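Local coordinates for putative acetyltransferase Ta0821 (Thermoplasma acidophilum DSM 1728, PDB 3C26), which probably transfers an acyl group, most likely acetyl from acetyl-CoA, to a substrate not yet identified, as a member of the GNAT acetyltransferase family, at residues P13-I19 with I53-N58; E145-F151 with I239-K245; A225-I229 with L247-Y253. All coordinates share one frame; numbering follows the deposited sequence.

Contact 1 (P13-I19 with I53-N58); sequences PSDIDEI and IERWVN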
loop_
_atom_site.group_PDB
_atom_site.type_symbol
_atom_site.label_atom_id
_atom_site.label_comp_id
_atom_site.label_asym_id
_atom_site.label_seq_id
_atom_site.Cartn_x
_atom_site.Cartn_y
_atom_site.Cartn_z
ATOM N N PRO A 13 12.081 -33.881 0.541
ATOM C CA PRO A 13 13.315 -33.166 0.221
ATOM C C PRO A 13 13.705 -33.200 -1.242
ATOM O O PRO A 13 14.422 -32.313 -1.698
ATOM C CB PRO A 13 14.356 -33.865 1.096
ATOM C CG PRO A 13 13.582 -34.251 2.312
ATOM C CD PRO A 13 12.244 -34.696 1.765
ATOM N N SER A 14 13.215 -34.192 -1.986
ATOM C CA SER A 14 13.555 -34.275 -3.398
ATOM C C SER A 14 12.801 -33.225 -4.191
ATOM O O SER A 14 13.144 -32.941 -5.346
ATOM C CB SER A 14 13.303 -35.675 -3.971
ATOM O OG SER A 14 11.944 -36.031 -3.887
ATOM N N ASP A 15 11.815 -32.604 -3.529
ATOM C CA ASP A 15 10.962 -31.572 -4.142
ATOM C C ASP A 15 11.518 -30.180 -3.905
ATOM O O ASP A 15 11.035 -29.214 -4.483
ATOM C CB ASP A 15 9.537 -31.582 -3.539
ATOM C CG ASP A 15 8.796 -32.887 -3.768
ATOM O OD1 ASP A 15 8.896 -33.449 -4.862
ATOM O OD2 ASP A 15 8.045 -33.310 -2.866
ATOM N N ILE A 16 12.556 -30.084 -3.079
ATOM C CA ILE A 16 13.055 -28.771 -2.623
ATOM C C ILE A 16 13.549 -27.860 -3.747
ATOM O O ILE A 16 13.289 -26.669 -3.740
ATOM C CB ILE A 16 14.112 -28.869 -1.513
ATOM C CG1 ILE A 16 13.473 -29.498 -0.267
ATOM C CG2 ILE A 16 14.595 -27.487 -1.078
ATOM C CD1 ILE A 16 14.471 -29.669 0.961
ATOM N N ASP A 17 14.255 -28.424 -4.709
ATOM C CA ASP A 17 14.793 -27.585 -5.778
ATOM C C ASP A 17 13.672 -26.934 -6.586
ATOM O O ASP A 17 13.769 -25.794 -7.027
ATOM C CB ASP A 17 15.722 -28.363 -6.703
ATOM C CG ASP A 17 17.158 -28.372 -6.235
ATOM O OD1 ASP A 17 17.508 -27.679 -5.252
ATOM O OD2 ASP A 17 17.958 -29.069 -6.902
ATOM N N GLU A 18 12.571 -27.661 -6.722
ATOM C CA GLU A 18 11.424 -27.169 -7.482
ATOM C C GLU A 18 10.687 -26.168 -6.640
ATOM O O GLU A 18 10.385 -25.089 -7.078
ATOM C CB GLU A 18 10.517 -28.309 -7.935
ATOM C CG GLU A 18 11.133 -29.056 -9.105
ATOM C CD GLU A 18 10.630 -30.452 -9.275
ATOM O OE1 GLU A 18 11.061 -31.363 -8.522
ATOM O OE2 GLU A 18 9.836 -30.667 -10.207
ATOM N N ILE A 19 10.495 -26.538 -5.385
ATOM C CA ILE A 19 9.775 -25.729 -4.430
ATOM C C ILE A 19 10.398 -24.336 -4.280
ATOM O O ILE A 19 9.698 -23.334 -4.137
ATOM C CB ILE A 19 9.657 -26.407 -3.035
ATOM C CG1 ILE A 19 8.676 -27.606 -3.122
ATOM C CG2 ILE A 19 9.185 -25.372 -2.015
ATOM C CD1 ILE A 19 8.591 -28.554 -1.842
ATOM N N ILE A 53 11.053 -22.328 4.668
ATOM C CA ILE A 53 10.313 -23.307 3.851
ATOM C C ILE A 53 11.082 -24.613 3.660
ATOM O O ILE A 53 10.470 -25.664 3.583
ATOM C CB ILE A 53 9.848 -22.717 2.472
ATOM C CG1 ILE A 53 8.823 -23.678 1.803
ATOM C CG2 ILE A 53 11.061 -22.409 1.600
ATOM C CD1 ILE A 53 7.930 -23.060 0.669
ATOM N N GLU A 54 12.408 -24.531 3.541
ATOM C CA GLU A 54 13.242 -25.737 3.365
ATOM C C GLU A 54 13.153 -26.614 4.609
ATOM O O GLU A 54 12.949 -27.858 4.507
ATOM C CB GLU A 54 14.696 -25.407 2.997
ATOM C CG GLU A 54 15.468 -26.691 2.717
ATOM C CD GLU A 54 16.859 -26.456 2.179
ATOM O OE1 GLU A 54 17.304 -25.300 2.116
ATOM O OE2 GLU A 54 17.506 -27.448 1.798
ATOM N N ARG A 55 13.200 -25.948 5.770
ATOM C CA ARG A 55 13.071 -26.608 7.089
ATOM C C ARG A 55 11.731 -27.321 7.211
ATOM O O ARG A 55 11.632 -28.484 7.615
ATOM C CB ARG A 55 13.270 -25.626 8.259
ATOM C CG ARG A 55 14.738 -25.465 8.646
ATOM C CD ARG A 55 15.037 -24.390 9.692
ATOM N NE ARG A 55 15.072 -23.016 9.155
ATOM C CZ ARG A 55 15.154 -21.934 9.923
ATOM N NH1 ARG A 55 15.185 -22.064 11.246
ATOM N NH2 ARG A 55 15.175 -20.721 9.386
ATOM N N TRP A 56 10.693 -26.610 6.812
ATOM C CA TRP A 56 9.352 -27.156 6.834
ATOM C C TRP A 56 9.224 -28.407 6.018
ATOM O O TRP A 56 8.611 -29.350 6.459
ATOM C CB TRP A 56 8.334 -26.149 6.272
ATOM C CG TRP A 56 8.024 -24.978 7.201
ATOM C CD1 TRP A 56 8.263 -24.916 8.542
ATOM C CD2 TRP A 56 7.312 -23.787 6.870
ATOM N NE1 TRP A 56 7.768 -23.755 9.057
ATOM C CE2 TRP A 56 7.189 -23.033 8.046
ATOM C CE3 TRP A 56 6.766 -23.277 5.684
ATOM C CZ2 TRP A 56 6.537 -21.798 8.077
ATOM C CZ3 TRP A 56 6.129 -22.035 5.728
ATOM C CH2 TRP A 56 6.002 -21.334 6.904
ATOM N N VAL A 57 9.730 -28.340 4.783
ATOM C CA VAL A 57 9.685 -29.475 3.835
ATOM C C VAL A 57 10.364 -30.675 4.456
ATOM O O VAL A 57 9.869 -31.794 4.416
ATOM C CB VAL A 57 10.326 -29.154 2.421
ATOM C CG1 VAL A 57 10.355 -30.405 1.553
ATOM C CG2 VAL A 57 9.568 -27.998 1.723
ATOM N N ASN A 58 11.504 -30.411 5.068
ATOM C CA ASN A 58 12.297 -31.462 5.727
ATOM C C ASN A 58 11.623 -32.041 6.972
ATOM O O ASN A 58 11.858 -33.187 7.326
ATOM C CB ASN A 58 13.697 -30.949 6.064
ATOM C CG ASN A 58 14.613 -30.944 4.853
ATOM O OD1 ASN A 58 14.568 -31.862 4.054
ATOM N ND2 ASN A 58 15.501 -29.965 4.765
#

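Contact 2 (E145-F151 with I239-K245); sequences EYPIYTF and ITFYVRK. With EDO (1,2-ethanediol), chain F.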
loop_
_atom_site.group_PDB
_atom_site.type_symbol
_atom_site.label_atom_id
_atom_site.label_comp_id
_atom_site.label_asym_id
_atom_site.label_seq_id
_atom_site.Cartn_x
_atom_site.Cartn_y
_atom_site.Cartn_z
ATOM N N GLU A 145 -6.726 -8.466 12.999
ATOM C CA GLU A 145 -5.958 -7.702 12.023
ATOM C C GLU A 145 -4.803 -6.965 12.685
ATOM O O GLU A 145 -4.958 -6.419 13.785
ATOM C CB GLU A 145 -6.947 -6.746 11.313
ATOM C CG GLU A 145 -6.406 -5.493 10.796
ATOM C CD GLU A 145 -7.372 -4.807 9.848
ATOM O OE1 GLU A 145 -8.499 -4.423 10.248
ATOM O OE2 GLU A 145 -7.002 -4.660 8.693
ATOM N N TYR A 146 -3.647 -6.981 12.010
ATOM C CA TYR A 146 -2.396 -6.348 12.482
ATOM C C TYR A 146 -1.842 -5.342 11.478
ATOM O O TYR A 146 -1.061 -5.709 10.589
ATOM C CB TYR A 146 -1.278 -7.380 12.768
ATOM C CG TYR A 146 -1.504 -8.200 14.003
ATOM C CD1 TYR A 146 -2.550 -9.115 14.066
ATOM C CD2 TYR A 146 -0.684 -8.069 15.114
ATOM C CE1 TYR A 146 -2.793 -9.861 15.220
ATOM C CE2 TYR A 146 -0.908 -8.823 16.278
ATOM C CZ TYR A 146 -1.960 -9.711 16.315
ATOM O OH TYR A 146 -2.171 -10.453 17.434
ATOM N N PRO A 147 -2.229 -4.061 11.613
ATOM C CA PRO A 147 -1.655 -3.026 10.774
ATOM C C PRO A 147 -0.134 -3.075 10.813
ATOM O O PRO A 147 0.448 -3.399 11.835
ATOM C CB PRO A 147 -2.171 -1.735 11.408
ATOM C CG PRO A 147 -3.347 -2.070 12.065
ATOM C CD PRO A 147 -3.258 -3.513 12.508
ATOM N N ILE A 148 0.483 -2.777 9.674
ATOM C CA ILE A 148 1.941 -2.912 9.473
ATOM C C ILE A 148 2.665 -1.571 9.384
ATOM O O ILE A 148 2.293 -0.733 8.606
ATOM C CB ILE A 148 2.212 -3.640 8.167
ATOM C CG1 ILE A 148 1.624 -5.071 8.172
ATOM C CG2 ILE A 148 3.728 -3.698 7.907
ATOM C CD1 ILE A 148 1.647 -5.788 6.782
ATOM N N TYR A 149 3.702 -1.399 10.185
ATOM C CA TYR A 149 4.505 -0.161 10.262
ATOM C C TYR A 149 5.928 -0.499 10.015
ATOM O O TYR A 149 6.524 -1.247 10.776
ATOM C CB TYR A 149 4.397 0.479 11.658
ATOM C CG TYR A 149 2.977 0.682 12.077
ATOM C CD1 TYR A 149 2.230 -0.372 12.588
ATOM C CD2 TYR A 149 2.342 1.918 11.881
ATOM C CE1 TYR A 149 0.882 -0.203 12.937
ATOM C CE2 TYR A 149 1.031 2.084 12.207
ATOM C CZ TYR A 149 0.304 1.019 12.763
ATOM O OH TYR A 149 -1.031 1.197 13.080
ATOM N N THR A 150 6.475 0.036 8.929
ATOM C CA THR A 150 7.837 -0.255 8.533
ATOM C C THR A 150 8.713 0.953 8.735
ATOM O O THR A 150 8.371 2.069 8.367
ATOM C CB THR A 150 7.980 -0.756 7.055
ATOM O OG1 THR A 150 7.158 -1.904 6.805
ATOM C CG2 THR A 150 9.422 -1.168 6.763
ATOM N N PHE A 151 9.869 0.693 9.327
ATOM C CA PHE A 151 10.833 1.723 9.687
ATOM C C PHE A 151 12.187 1.438 9.124
ATOM O O PHE A 151 12.580 0.292 8.873
ATOM C CB PHE A 151 10.926 1.876 11.213
ATOM C CG PHE A 151 9.682 2.449 11.825
ATOM C CD1 PHE A 151 9.523 3.806 11.937
ATOM C CD2 PHE A 151 8.641 1.623 12.215
ATOM C CE1 PHE A 151 8.346 4.342 12.446
ATOM C CE2 PHE A 151 7.437 2.154 12.726
ATOM C CZ PHE A 151 7.301 3.497 12.848
ATOM N N ILE A 239 13.081 -2.573 10.169
ATOM C CA ILE A 239 12.301 -2.816 11.398
ATOM C C ILE A 239 10.823 -2.677 11.103
ATOM O O ILE A 239 10.345 -1.600 10.735
ATOM C CB ILE A 239 12.676 -1.870 12.590
ATOM C CG1 ILE A 239 14.180 -1.832 12.796
ATOM C CG2 ILE A 239 12.003 -2.339 13.877
ATOM C CD1 ILE A 239 14.829 -3.223 12.894
ATOM N N THR A 240 10.109 -3.785 11.282
ATOM C CA THR A 240 8.676 -3.883 10.967
ATOM C C THR A 240 7.865 -4.361 12.166
ATOM O O THR A 240 8.122 -5.431 12.781
ATOM C CB THR A 240 8.393 -4.860 9.762
ATOM O OG1 THR A 240 9.333 -4.639 8.672
ATOM C CG2 THR A 240 6.939 -4.737 9.244
ATOM N N PHE A 241 6.876 -3.536 12.476
ATOM C CA PHE A 241 5.930 -3.815 13.540
ATOM C C PHE A 241 4.619 -4.186 12.951
ATOM O O PHE A 241 4.079 -3.480 12.108
ATOM C CB PHE A 241 5.703 -2.602 14.428
ATOM C CG PHE A 241 6.945 -2.104 15.103
ATOM C CD1 PHE A 241 7.803 -1.242 14.433
ATOM C CD2 PHE A 241 7.275 -2.503 16.398
ATOM C CE1 PHE A 241 8.937 -0.777 15.031
ATOM C CE2 PHE A 241 8.431 -2.023 17.000
ATOM C CZ PHE A 241 9.247 -1.162 16.331
ATOM N N TYR A 242 4.136 -5.334 13.429
ATOM C CA TYR A 242 2.794 -5.825 13.143
ATOM C C TYR A 242 2.051 -5.625 14.438
ATOM O O TYR A 242 2.328 -6.283 15.424
ATOM C CB TYR A 242 2.836 -7.278 12.736
ATOM C CG TYR A 242 3.599 -7.560 11.451
ATOM C CD1 TYR A 242 4.971 -7.753 11.444
ATOM C CD2 TYR A 242 2.932 -7.678 10.267
ATOM C CE1 TYR A 242 5.635 -8.054 10.299
ATOM C CE2 TYR A 242 3.585 -7.992 9.100
ATOM C CZ TYR A 242 4.938 -8.165 9.111
ATOM O OH TYR A 242 5.573 -8.415 7.916
ATOM N N VAL A 243 1.143 -4.665 14.435
ATOM C CA VAL A 243 0.475 -4.207 15.657
ATOM C C VAL A 243 -0.999 -4.538 15.669
ATOM O O VAL A 243 -1.685 -4.309 14.716
ATOM C CB VAL A 243 0.679 -2.683 15.868
ATOM C CG1 VAL A 243 0.099 -2.229 17.205
ATOM C CG2 VAL A 243 2.157 -2.326 15.830
ATOM N N ARG A 244 -1.454 -5.142 16.762
ATOM C CA ARG A 244 -2.827 -5.549 16.854
ATOM C C ARG A 244 -3.725 -4.329 16.651
ATOM O O ARG A 244 -3.505 -3.274 17.223
ATOM C CB ARG A 244 -3.131 -6.288 18.175
ATOM C CG ARG A 244 -4.561 -6.901 18.183
ATOM C CD ARG A 244 -5.001 -7.310 19.559
ATOM N NE ARG A 244 -4.150 -8.309 20.198
ATOM C CZ ARG A 244 -4.279 -9.628 20.096
ATOM N NH1 ARG A 244 -5.181 -10.170 19.324
ATOM N NH2 ARG A 244 -3.459 -10.404 20.764
ATOM N N LYS A 245 -4.726 -4.492 15.802
ATOM C CA LYS A 245 -5.647 -3.387 15.409
ATOM C C LYS A 245 -6.094 -2.450 16.564
ATOM O O LYS A 245 -6.017 -1.198 16.466
ATOM C CB LYS A 245 -6.850 -3.981 14.682
ATOM C CG LYS A 245 -7.834 -2.982 14.162
ATOM C CD LYS A 245 -7.174 -2.068 13.197
ATOM C CE LYS A 245 -8.151 -1.444 12.234
ATOM N NZ LYS A 245 -7.477 -0.469 11.314
HETATM C C1 EDO F . -5.849 -0.579 8.764
HETATM O O1 EDO F . -6.249 -1.762 9.487
HETATM C C2 EDO F . -4.836 -0.872 7.652
HETATM O O2 EDO F . -5.499 -1.130 6.407
#

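Contact 3 (A225-I229 with L247-Y253); sequences ASSFI and LANGLPY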
loop_
_atom_site.group_PDB
_atom_site.type_symbol
_atom_site.label_atom_id
_atom_site.label_comp_id
_atom_site.label_asym_id
_atom_site.label_seq_id
_atom_site.Cartn_x
_atom_site.Cartn_y
_atom_site.Cartn_z
ATOM N N ALA A 225 1.759 1.442 23.076
ATOM C CA ALA A 225 2.402 0.975 21.825
ATOM C C ALA A 225 3.231 2.069 21.167
ATOM O O ALA A 225 4.296 1.800 20.627
ATOM C CB ALA A 225 1.375 0.383 20.820
ATOM N N SER A 226 2.759 3.311 21.224
ATOM C CA SER A 226 3.558 4.422 20.635
ATOM C C SER A 226 4.980 4.448 21.188
ATOM O O SER A 226 5.950 4.573 20.452
ATOM C CB SER A 226 2.923 5.787 20.894
ATOM O OG SER A 226 1.690 5.883 20.219
ATOM N N SER A 227 5.095 4.321 22.505
ATOM C CA SER A 227 6.429 4.399 23.149
ATOM C C SER A 227 7.269 3.199 22.803
ATOM O O SER A 227 8.492 3.287 22.620
ATOM C CB SER A 227 6.331 4.491 24.679
ATOM O OG SER A 227 5.963 5.789 25.075
ATOM N N PHE A 228 6.596 2.060 22.726
ATOM C CA PHE A 228 7.288 0.818 22.378
ATOM C C PHE A 228 7.892 0.934 20.966
ATOM O O PHE A 228 9.042 0.570 20.700
ATOM C CB PHE A 228 6.360 -0.405 22.487
ATOM C CG PHE A 228 7.078 -1.688 22.248
ATOM C CD1 PHE A 228 7.710 -2.347 23.286
ATOM C CD2 PHE A 228 7.204 -2.197 20.947
ATOM C CE1 PHE A 228 8.434 -3.522 23.045
ATOM C CE2 PHE A 228 7.927 -3.337 20.697
ATOM C CZ PHE A 228 8.553 -4.001 21.749
ATOM N N ILE A 229 7.119 1.480 20.054
ATOM C CA ILE A 229 7.599 1.618 18.686
ATOM C C ILE A 229 8.697 2.653 18.597
ATOM O O ILE A 229 9.692 2.479 17.901
ATOM C CB ILE A 229 6.469 2.019 17.733
ATOM C CG1 ILE A 229 5.585 0.808 17.464
ATOM C CG2 ILE A 229 7.033 2.531 16.447
ATOM C CD1 ILE A 229 4.307 1.173 16.871
ATOM N N LEU A 247 -4.769 -1.711 19.207
ATOM C CA LEU A 247 -3.677 -0.860 19.693
ATOM C C LEU A 247 -3.254 0.179 18.658
ATOM O O LEU A 247 -2.753 1.267 18.980
ATOM C CB LEU A 247 -2.436 -1.692 19.980
ATOM C CG LEU A 247 -2.462 -2.823 20.986
ATOM C CD1 LEU A 247 -1.051 -3.213 21.196
ATOM C CD2 LEU A 247 -3.040 -2.364 22.268
ATOM N N ALA A 248 -3.397 -0.219 17.400
ATOM C CA ALA A 248 -2.922 0.563 16.233
ATOM C C ALA A 248 -3.741 1.836 16.124
ATOM O O ALA A 248 -3.344 2.879 15.593
ATOM C CB ALA A 248 -3.051 -0.281 14.960
ATOM N N ASN A 249 -4.899 1.733 16.718
ATOM C CA ASN A 249 -5.886 2.784 16.656
ATOM C C ASN A 249 -5.398 3.991 17.431
ATOM O O ASN A 249 -5.817 5.110 17.196
ATOM C CB ASN A 249 -7.252 2.260 17.158
ATOM C CG ASN A 249 -7.895 1.258 16.184
ATOM O OD1 ASN A 249 -7.566 1.217 15.000
ATOM N ND2 ASN A 249 -8.819 0.462 16.685
ATOM N N GLY A 250 -4.460 3.767 18.332
ATOM C CA GLY A 250 -3.921 4.847 19.179
ATOM C C GLY A 250 -2.542 5.344 18.725
ATOM O O GLY A 250 -1.890 6.133 19.390
ATOM N N LEU A 251 -2.113 4.907 17.559
ATOM C CA LEU A 251 -0.815 5.329 17.009
ATOM C C LEU A 251 -0.995 6.525 16.049
ATOM O O LEU A 251 -2.015 6.627 15.393
ATOM C CB LEU A 251 -0.136 4.168 16.262
ATOM C CG LEU A 251 0.419 3.018 17.098
ATOM C CD1 LEU A 251 0.911 1.860 16.190
ATOM C CD2 LEU A 251 1.525 3.457 18.031
ATOM N N PRO A 252 -0.004 7.434 15.951
ATOM C CA PRO A 252 -0.145 8.571 15.000
ATOM C C PRO A 252 -0.103 8.218 13.517
ATOM O O PRO A 252 -0.778 8.822 12.709
ATOM C CB PRO A 252 1.077 9.457 15.307
ATOM C CG PRO A 252 2.012 8.608 16.074
ATOM C CD PRO A 252 1.120 7.653 16.872
ATOM N N TYR A 253 0.711 7.264 13.152
ATOM C CA TYR A 253 0.856 6.893 11.756
ATOM C C TYR A 253 -0.332 6.064 11.376
ATOM O O TYR A 253 -0.794 5.242 12.149
ATOM C CB TYR A 253 2.085 6.026 11.529
ATOM C CG TYR A 253 3.095 6.130 12.609
ATOM C CD1 TYR A 253 3.005 5.314 13.733
ATOM C CD2 TYR A 253 4.124 7.046 12.540
ATOM C CE1 TYR A 253 3.902 5.399 14.756
ATOM C CE2 TYR A 253 5.048 7.134 13.580
ATOM C CZ TYR A 253 4.926 6.302 14.675
ATOM O OH TYR A 253 5.829 6.374 15.716
HETATM O O HOH W 1 5.441 5.857 18.087
#

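Contact 1 (P13-I19 with I53-N58)
At chi1 175° Val57 turns CG1 away from its own N and leaves CG2 opposite its carbonyl carbon, and this fork spreads between two isoleucines of the helical turn facing it. Val57 CG1 lies 3.7 Å from Ile16 CG1, the two side chains sliding past each other in opposite directions. Val57 CG2 instead meets Ile19 CD1 tip to tip, also at 3.7 Å. Ile16 carries its CG1 beside the backbone N (chi1 -64°) and runs extended to Ile16 CD1, which comes to 3.6 Å from Glu54 CG. There the extended glutamate crosses the isoleucine at about a right angle, its CG making the closest touch. Deeper in, Ile19 CG2 touches Ile53 CD1 at 3.8 Å. At the exposed margin Asn58 OD1 comes 3.1 Å from Pro13 CG, the asparagine side chain crossing that of Ile16 at about a right angle. The junction is thus held by apolar contacts, buried along Ile16, Ile19, Ile53 and Val57 and bordered by the exposed Pro13, Glu54 and Asn58. Helix 16-19 and the last turns of helix 45-58 pack here in the N-terminal part of the GNAT fold. Asp15 is fixed by a salt bridge to Arg66, while beneath the pair Ile19 rests on Thr74 of strand 70-79 and Val57 on Val62 of strand 62-67.

Contact 2 (E145-F151 with I239-K245)
Ile239 and Phe151 form a hydrogen-bonded pair in the antiparallel ladder of strands 237-243 and 141-153: Phe151 N donates to Ile239 O at 2.7 Å, and Ile239 N returns a longer bond to Phe151 O. Thr240 follows in a non-hydrogen-bonded pair with Thr150, its CG2 also touching Ile148 CG2. Tyr149 N to Phe241 O and Phe241 N to Tyr149 O are both 2.9 Å. The Phe241 ring crosses that of Phe151, planes 84° apart, and both pack on Ile229 of helix 225-232. On the other face Tyr242 brings CD2 and CE2 to 3.6 Å from Ile148 CG1; its hydroxyl is hydrogen-bonded to Thr44 OG1. Val243 N points straight at Pro147 O (179°), and its CG2 lies against Tyr149 CD1. Arg244, at the N-cap position of the next helix, lays CA over one face of the Tyr146 ring in a CH-pi contact, 4.0 Å from the centroid. With CG anti to the backbone N (chi1 -172°) and the chain bent at chi3, its guanidinium presents one face to Tyr146 OH, 3.5 Å from Arg244 CZ. Asn220 OD1 accepts this hydroxyl; Asn220 O and Cys174 O take Arg244 NE and NH2. Replacing Tyr146 by an alanine is likely to uncover that guanidinium face and leave Asn220 OD1 without its donor. Lys245 N closes the ladder on Glu145 O. Glu145 OE2 is hydrogen-bonded to Ser258 OG, and Lys245 NZ donates at 2.6 Å to O1 of a 1,2-ethanediol, probably from the crystallisation liquor.

Contact 3 (A225-I229 with L247-Y253)
Leu251 drives its forked end into the side of helix 225-232, where the packing is closest. Leu251 CD1 meets Ile229 CD1 tip to tip at 3.5 Å. The other branch, Leu251 CD2, lies 3.3 Å from Ser226 OG and also touches the serine's backbone N. With CG anti to the carbonyl carbon (chi1 -71°), the leucine leans from the end of the type I turn Ala248-Leu251 toward the helix. Ala225 CB borders this patch more loosely, 4.2 Å from Leu251 CD2 and 4.4 Å from Leu247 CD1. Toward the exposed Gly250 and the partly exposed Pro252 and Tyr253 the contacts are longer and more polar. Ser226 OG passes 3.7 Å from Gly250 O without bonding to it and 3.8 Å from Pro252 CD. Tyr253 slides past Ile229 in the opposite direction, its OH 4.1 Å from Ile229 CG2. Pro252 CG sits over the centre of one face of the Tyr253 ring. Gln152 NE2 of the second subunit is hydrogen-bonded to Leu251 O, and Phe151 of that subunit packs on Tyr253, so this side of the contact also belongs to the dimer interface. A water donates to Ser226 O and is hydrogen-bonded to Tyr253 OH. The join therefore depends on apolar packing round Leu251, to which this water adds a polar link.

In the fold
From the N terminus, contact 1 closes first: 33 mostly helical residues separate its segments before strand 62-67 begins, and it brings helix 16-19 against the end of helix 45-58, beside strands 62-67 and 70-79. Contacts 2 and 3 follow on the opposite side of the chain's centre, with contact 2 about 29 Å from contact 1 between centres. They cross along the chain: strand 141-153 comes first, helix 225-232 next, then strand 237-243 returns to pair with 141-153, and helix 245-248 with its following loop folds back on 225-232. The two touch, Tyr149 of contact 2 packing on Ala248 and Leu251 of contact 3, and both reach the second subunit.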